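Xaa-Pro dipeptidase (Pyrococcus horikoshii, PDB 1WY2) probably splits dipeptides that carry a C-terminal proline after a nonpolar residue, as a homodimeric metallopeptidase with two metal ions per subunit. Local coordinates at residues Ser95-Tyr99 and Gly100-Glu104; Thr227-Val230 and Gly231-Glu235; Ile319-Pro322 and Lys323-Gly326. All blocks are in the same frame, centred on the assembly; numbering follows the deposited sequence.

How the contacts relate
All three contacts are local, each formed within one continuous piece of chain. Contact 1 starts a helix of the N-terminal domain and is partly buried, in part by the second subunit. Contacts 2 and 3 lie in the M24 metallopeptidase domain, with centres about 14 Å apart, and they touch where Thr227 packs on Gly326. Contact 1 lies far from both, its centre about 49 Å from that of contact 2. Contact 2 is a surface turn with one apolar side-chain pair and no hydrogen bond across it. Contact 3 is a partly buried hairpin end with three backbone bonds. Contact 1 combines helical bonds, apolar packing and a CH-pi contact.

Contact 1 of 3, residues Ser95-Tyr99 and Gly100-Glu104; sequences SSLPY and GFIEE
Leu97 packs against Phe101 and Ile102 where the chain enters helix 99-108. This is the tight side, and Leu97 and Ile102 are its buried pair. Both Leu97 methyls reach the helix. Leu97 CD2 meets the edge of the Phe101 ring in its plane, 3.8 Å from Phe101 CD2. The same Leu97 CD2 lies 3.9 Å from Ile102 CG1. Pro98 CG touches Phe101 CB at 3.9 Å. Phe101 also meets the ring of Tyr44 and packs on helix 78-85.

Pro98 is the N-cap. Pro98 O accepts from Ile102 N at 3.1 Å. One residue on, Tyr99 O accepts from Glu103 N at 3.0 Å.

Tyr99 and Glu103, both partly exposed, form the looser side. With chi1 at -71°, Glu103 CG stands beside its backbone N and over one face of the Tyr99 ring, 3.9 Å from the centroid. This is a CH-pi contact. The bend at chi2 (-55°) brings the carboxylate back along the ring, its plane turned 26° from the ring plane. The second subunit packs its Ile102 on Tyr99 and hydrogen-bonds the backbone of Ser95, Leu97, Tyr99 and Gly100.

One acidic chain thus does two jobs. Its methylene serves the aromatic face. Its carboxylate passes beyond the ring, above the plane, with Glu103 OE2 3.5 Å from Tyr99 CE1, where Lys106 can reach it only weakly.

Contact 2 of 3, residues Thr227-Val230 and Gly231-Glu235; sequences TIVV and GSPNE
Val229 and Pro233 meet across a turn that leaves the end of strand 220-229. The Val229 side chain stands nearly at a right angle to that of Pro233. Both of its methyls take part. Val229 CG2 lies 3.8 Å from Pro233 CB. Val229 CG1 reaches the start of the proline, at 3.9 Å from Pro233 CA, and it also sits near the carbonyl carbon of Ser232. The rotamer explains this double touch. CG1 is anti to the backbone N (chi1 173°), while CG2 is anti to the carbonyl carbon. Pro233 CB therefore rests against both methyls, with Val229 CG1 at 4.0 Å from Pro233 CB.

Val230 has almost the same first torsion (chi1 -180°), but its side chain points away from the turn. It packs instead on Val209, Ile154 and Ile203. Two neighbouring valines of one rotamer thus point to different sides: Val229 toward Pro233, Val230 away from the turn into a buried place.

Gly231 makes the bend. It adopts a positive phi (98°), in a region favourable to glycine. No hydrogen bond crosses the contact; the one apolar side-chain contact is Val229 with Pro233. Asn234 then caps helix 235-254, with OD1 accepting from Gln237 N.

Around the turn, Val229 also rests on Leu208 of strand 208-217 and on Ile351 at the C-terminus. Backbone bonds tie Val230 to Gly206 and Asp207. The contact is the surface link that carries the chain from the sheet into helix 235-254.

Contact 3 of 3, residues Ile319-Pro322 and Lys323-Gly326; sequences IYIP and KIGG
The Tyr320 ring stands beside Gly326, which has no side chain and whose CA approaches the ring obliquely. The two form a non-hydrogen-bonded pair, with Tyr320 CA 4.1 Å from Gly326 CA. The ring of His283 also meets that of Tyr320, with the planes about 50° apart. The tyrosine OH is hydrogen-bonded to His283 NE2 and to Arg328 NH1.

The backbones pair antiparallel. Ile321 N donates to Gly325 O at 2.8 Å. In return, Ile321 O takes two donors. Gly325 N lies in the carbonyl plane, 3.1 Å from Ile321 O. Ile324 N is 2.9 Å from Ile321 O, tilted 26° from the plane.

The side chains of Ile321 and Ile324 meet across the turn. Ile321 CG2 is anti to its backbone N and presses on Ile324 CD1 at 3.4 Å, a tight carbon pair. Pro322 packs on Glu62 of the second subunit.

Two residues, Ile324 and Gly325, stand opposite the single Ile321, as in a classic beta bulge. It ends the hairpin of strands 312-321 and 325-336, which carry the metal ligands Glu316 and Glu330. The Tyr320 side chain lies near that site, about 6 Å from the side chain of Glu316, in the pita-bread fold of M24 peptidases.

Contact 1 of 3, residues Ser95-Tyr99 and Gly100-Glu104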
loop_
_atom_site.group_PDB
_atom_site.type_symbol
_atom_site.label_atom_id
_atom_site.label_comp_id
_atom_site.label_asym_id
_atom_site.label_seq_id
_atom_site.Cartn_x
_atom_site.Cartn_y
_atom_site.Cartn_z
ATOM N N SER A 95 11.898 8.900 9.090
ATOM C CA SER A 95 12.694 7.691 8.914
ATOM C C SER A 95 12.260 6.920 7.672
ATOM O O SER A 95 12.938 5.985 7.246
ATOM C CB SER A 95 12.567 6.797 10.147
ATOM O OG SER A 95 13.125 7.429 11.287
ATOM N N SER A 96 11.135 7.325 7.091
ATOM C CA SER A 96 10.601 6.670 5.903
ATOM C C SER A 96 11.062 7.295 4.584
ATOM O O SER A 96 10.813 6.738 3.516
ATOM C CB SER A 96 9.073 6.687 5.954
ATOM O OG SER A 96 8.591 8.012 6.122
ATOM N N LEU A 97 11.729 8.443 4.653
ATOM C CA LEU A 97 12.179 9.111 3.432
ATOM C C LEU A 97 13.161 8.219 2.677
ATOM O O LEU A 97 14.178 7.798 3.224
ATOM C CB LEU A 97 12.830 10.455 3.763
ATOM C CG LEU A 97 12.776 11.466 2.614
ATOM C CD1 LEU A 97 11.319 11.776 2.284
ATOM C CD2 LEU A 97 13.522 12.735 3.002
ATOM N N PRO A 98 12.863 7.926 1.400
ATOM C CA PRO A 98 13.714 7.073 0.562
ATOM C C PRO A 98 15.086 7.618 0.155
ATOM O O PRO A 98 15.283 8.824 -0.009
ATOM C CB PRO A 98 12.813 6.770 -0.635
ATOM C CG PRO A 98 12.000 8.020 -0.767
ATOM C CD PRO A 98 11.645 8.335 0.674
ATOM N N TYR A 99 16.026 6.693 -0.010
ATOM C CA TYR A 99 17.403 6.996 -0.390
ATOM C C TYR A 99 17.514 7.902 -1.617
ATOM O O TYR A 99 18.221 8.910 -1.592
ATOM C CB TYR A 99 18.150 5.682 -0.653
ATOM C CG TYR A 99 19.589 5.854 -1.080
ATOM C CD1 TYR A 99 20.559 6.282 -0.176
ATOM C CD2 TYR A 99 19.980 5.591 -2.392
ATOM C CE1 TYR A 99 21.884 6.443 -0.567
ATOM C CE2 TYR A 99 21.302 5.750 -2.794
ATOM C CZ TYR A 99 22.247 6.174 -1.878
ATOM O OH TYR A 99 23.558 6.320 -2.271
ATOM N N GLY A 100 16.815 7.535 -2.685
ATOM C CA GLY A 100 16.862 8.309 -3.913
ATOM C C GLY A 100 16.478 9.765 -3.738
ATOM O O GLY A 100 17.113 10.657 -4.304
ATOM N N PHE A 101 15.440 10.007 -2.949
ATOM C CA PHE A 101 14.971 11.364 -2.706
ATOM C C PHE A 101 15.996 12.155 -1.900
ATOM O O PHE A 101 16.240 13.331 -2.174
ATOM C CB PHE A 101 13.636 11.329 -1.960
ATOM C CG PHE A 101 12.962 12.663 -1.869
ATOM C CD1 PHE A 101 12.434 13.267 -3.006
ATOM C CD2 PHE A 101 12.868 13.329 -0.652
ATOM C CE1 PHE A 101 11.820 14.516 -2.931
ATOM C CE2 PHE A 101 12.256 14.578 -0.568
ATOM C CZ PHE A 101 11.732 15.171 -1.709
ATOM N N ILE A 102 16.597 11.507 -0.905
ATOM C CA ILE A 102 17.600 12.156 -0.071
ATOM C C ILE A 102 18.823 12.556 -0.891
ATOM O O ILE A 102 19.417 13.608 -0.657
ATOM C CB ILE A 102 18.046 11.237 1.081
ATOM C CG1 ILE A 102 16.874 11.024 2.047
ATOM C CG2 ILE A 102 19.241 11.843 1.800
ATOM C CD1 ILE A 102 17.166 10.066 3.173
ATOM N N GLU A 103 19.201 11.716 -1.848
ATOM C CA GLU A 103 20.350 12.027 -2.691
ATOM C C GLU A 103 20.049 13.267 -3.526
ATOM O O GLU A 103 20.936 14.083 -3.780
ATOM C CB GLU A 103 20.689 10.841 -3.595
ATOM C CG GLU A 103 21.296 9.661 -2.848
ATOM C CD GLU A 103 22.532 10.049 -2.054
ATOM O OE1 GLU A 103 23.496 10.570 -2.657
ATOM O OE2 GLU A 103 22.543 9.834 -0.824
ATOM N N GLU A 104 18.797 13.404 -3.950
ATOM C CA GLU A 104 18.376 14.564 -4.729
ATOM C C GLU A 104 18.527 15.822 -3.879
ATOM O O GLU A 104 19.080 16.825 -4.326
ATOM C CB GLU A 104 16.913 14.418 -5.157
ATOM C CG GLU A 104 16.680 13.476 -6.326
ATOM C CD GLU A 104 17.161 14.055 -7.643
ATOM O OE1 GLU A 104 18.380 14.301 -7.780
ATOM O OE2 GLU A 104 16.318 14.269 -8.539
#

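Contact 2 of 3, residues Thr227-Val230 and Gly231-Glu235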
loop_
_atom_site.group_PDB
_atom_site.type_symbol
_atom_site.label_atom_id
_atom_site.label_comp_id
_atom_site.label_asym_id
_atom_site.label_seq_id
_atom_site.Cartn_x
_atom_site.Cartn_y
_atom_site.Cartn_z
ATOM N N THR A 227 -11.168 -16.400 16.034
ATOM C CA THR A 227 -10.954 -17.728 15.484
ATOM C C THR A 227 -12.171 -18.565 15.835
ATOM O O THR A 227 -12.674 -18.494 16.956
ATOM C CB THR A 227 -9.691 -18.392 16.075
ATOM O OG1 THR A 227 -8.534 -17.629 15.709
ATOM C CG2 THR A 227 -9.533 -19.819 15.549
ATOM N N ILE A 228 -12.652 -19.335 14.866
ATOM C CA ILE A 228 -13.805 -20.204 15.076
ATOM C C ILE A 228 -13.460 -21.593 14.544
ATOM O O ILE A 228 -12.375 -21.815 14.011
ATOM C CB ILE A 228 -15.066 -19.694 14.320
ATOM C CG1 ILE A 228 -14.808 -19.685 12.811
ATOM C CG2 ILE A 228 -15.438 -18.293 14.798
ATOM C CD1 ILE A 228 -16.020 -19.310 11.981
ATOM N N VAL A 229 -14.384 -22.530 14.721
ATOM C CA VAL A 229 -14.207 -23.882 14.213
ATOM C C VAL A 229 -15.496 -24.221 13.489
ATOM O O VAL A 229 -16.586 -23.934 13.987
ATOM C CB VAL A 229 -13.990 -24.926 15.332
ATOM C CG1 VAL A 229 -13.982 -26.328 14.729
ATOM C CG2 VAL A 229 -12.675 -24.663 16.053
ATOM N N VAL A 230 -15.372 -24.797 12.302
ATOM C CA VAL A 230 -16.542 -25.177 11.527
ATOM C C VAL A 230 -16.962 -26.547 12.040
ATOM O O VAL A 230 -16.310 -27.548 11.763
ATOM C CB VAL A 230 -16.215 -25.259 10.024
ATOM C CG1 VAL A 230 -17.462 -25.650 9.240
ATOM C CG2 VAL A 230 -15.687 -23.914 9.537
ATOM N N GLY A 231 -18.048 -26.574 12.803
ATOM C CA GLY A 231 -18.520 -27.820 13.371
ATOM C C GLY A 231 -18.035 -27.922 14.802
ATOM O O GLY A 231 -17.902 -26.907 15.487
ATOM N N SER A 232 -17.760 -29.140 15.256
ATOM C CA SER A 232 -17.286 -29.350 16.617
ATOM C C SER A 232 -15.763 -29.438 16.641
ATOM O O SER A 232 -15.156 -30.112 15.810
ATOM C CB SER A 232 -17.886 -30.634 17.191
ATOM O OG SER A 232 -19.301 -30.574 17.178
ATOM N N PRO A 233 -15.124 -28.747 17.594
ATOM C CA PRO A 233 -13.664 -28.786 17.679
ATOM C C PRO A 233 -13.184 -30.038 18.399
ATOM O O PRO A 233 -13.870 -30.546 19.287
ATOM C CB PRO A 233 -13.342 -27.528 18.472
ATOM C CG PRO A 233 -14.474 -27.482 19.446
ATOM C CD PRO A 233 -15.681 -27.793 18.570
ATOM N N ASN A 234 -12.020 -30.547 18.013
ATOM C CA ASN A 234 -11.485 -31.714 18.692
ATOM C C ASN A 234 -10.755 -31.210 19.933
ATOM O O ASN A 234 -10.587 -30.003 20.116
ATOM C CB ASN A 234 -10.547 -32.521 17.783
ATOM C CG ASN A 234 -9.384 -31.712 17.262
ATOM O OD1 ASN A 234 -8.690 -31.031 18.019
ATOM N ND2 ASN A 234 -9.149 -31.796 15.959
ATOM N N GLU A 235 -10.331 -32.129 20.790
ATOM C CA GLU A 235 -9.662 -31.752 22.027
ATOM C C GLU A 235 -8.383 -30.938 21.879
ATOM O O GLU A 235 -8.105 -30.056 22.694
ATOM C CB GLU A 235 -9.384 -33.005 22.861
ATOM C CG GLU A 235 -10.647 -33.685 23.340
ATOM C CD GLU A 235 -11.580 -32.720 24.051
ATOM O OE1 GLU A 235 -11.150 -32.107 25.051
ATOM O OE2 GLU A 235 -12.739 -32.569 23.607
#

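Contact 3 of 3, residues Ile319-Pro322 and Lys323-Gly326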
loop_
_atom_site.group_PDB
_atom_site.type_symbol
_atom_site.label_atom_id
_atom_site.label_comp_id
_atom_site.label_asym_id
_atom_site.label_seq_id
_atom_site.Cartn_x
_atom_site.Cartn_y
_atom_site.Cartn_z
ATOM N N ILE A 319 -1.116 -18.957 18.637
ATOM C CA ILE A 319 -0.325 -20.185 18.654
ATOM C C ILE A 319 -0.522 -20.820 17.284
ATOM O O ILE A 319 -1.653 -21.052 16.855
ATOM C CB ILE A 319 -0.807 -21.165 19.740
ATOM C CG1 ILE A 319 -0.499 -20.592 21.126
ATOM C CG2 ILE A 319 -0.145 -22.526 19.547
ATOM C CD1 ILE A 319 -1.000 -21.460 22.263
ATOM N N TYR A 320 0.581 -21.091 16.596
ATOM C CA TYR A 320 0.520 -21.664 15.259
ATOM C C TYR A 320 1.328 -22.945 15.171
ATOM O O TYR A 320 2.538 -22.938 15.379
ATOM C CB TYR A 320 1.033 -20.637 14.250
ATOM C CG TYR A 320 0.481 -19.261 14.529
ATOM C CD1 TYR A 320 1.146 -18.385 15.390
ATOM C CD2 TYR A 320 -0.748 -18.863 14.004
ATOM C CE1 TYR A 320 0.596 -17.149 15.725
ATOM C CE2 TYR A 320 -1.305 -17.629 14.334
ATOM C CZ TYR A 320 -0.626 -16.780 15.194
ATOM O OH TYR A 320 -1.174 -15.563 15.529
ATOM N N ILE A 321 0.635 -24.043 14.877
ATOM C CA ILE A 321 1.254 -25.366 14.761
ATOM C C ILE A 321 1.403 -25.690 13.274
ATOM O O ILE A 321 0.417 -25.939 12.585
ATOM C CB ILE A 321 0.368 -26.444 15.423
ATOM C CG1 ILE A 321 -0.050 -25.991 16.827
ATOM C CG2 ILE A 321 1.123 -27.768 15.499
ATOM C CD1 ILE A 321 1.114 -25.686 17.762
ATOM N N PRO A 322 2.645 -25.689 12.766
ATOM C CA PRO A 322 2.968 -25.849 11.354
ATOM C C PRO A 322 2.187 -26.998 10.702
ATOM O O PRO A 322 2.189 -28.134 11.160
ATOM C CB PRO A 322 4.464 -26.120 11.251
ATOM C CG PRO A 322 5.121 -25.580 12.516
ATOM C CD PRO A 322 3.871 -25.421 13.507
ATOM N N LYS A 323 1.463 -26.653 9.618
ATOM C CA LYS A 323 0.830 -27.686 8.798
ATOM C C LYS A 323 -0.393 -28.321 9.464
ATOM O O LYS A 323 -0.989 -29.261 8.958
ATOM C CB LYS A 323 1.873 -28.760 8.489
ATOM C CG LYS A 323 2.618 -28.480 7.183
ATOM C CD LYS A 323 3.142 -29.758 6.521
ATOM C CE LYS A 323 2.406 -30.088 5.216
ATOM N NZ LYS A 323 3.340 -30.041 4.091
ATOM N N ILE A 324 -0.746 -27.807 10.657
ATOM C CA ILE A 324 -1.885 -28.382 11.367
ATOM C C ILE A 324 -2.992 -27.353 11.609
ATOM O O ILE A 324 -4.137 -27.525 11.213
ATOM C CB ILE A 324 -1.387 -28.937 12.702
ATOM C CG1 ILE A 324 -0.447 -30.120 12.467
ATOM C CG2 ILE A 324 -2.580 -29.440 13.534
ATOM C CD1 ILE A 324 0.238 -30.584 13.754
ATOM N N GLY A 325 -2.638 -26.242 12.248
ATOM C CA GLY A 325 -3.630 -25.215 12.506
ATOM C C GLY A 325 -3.136 -24.179 13.493
ATOM O O GLY A 325 -2.069 -24.332 14.091
ATOM N N GLY A 326 -3.918 -23.124 13.674
ATOM C CA GLY A 326 -3.516 -22.079 14.594
ATOM C C GLY A 326 -4.698 -21.304 15.134
ATOM O O GLY A 326 -5.813 -21.412 14.626
#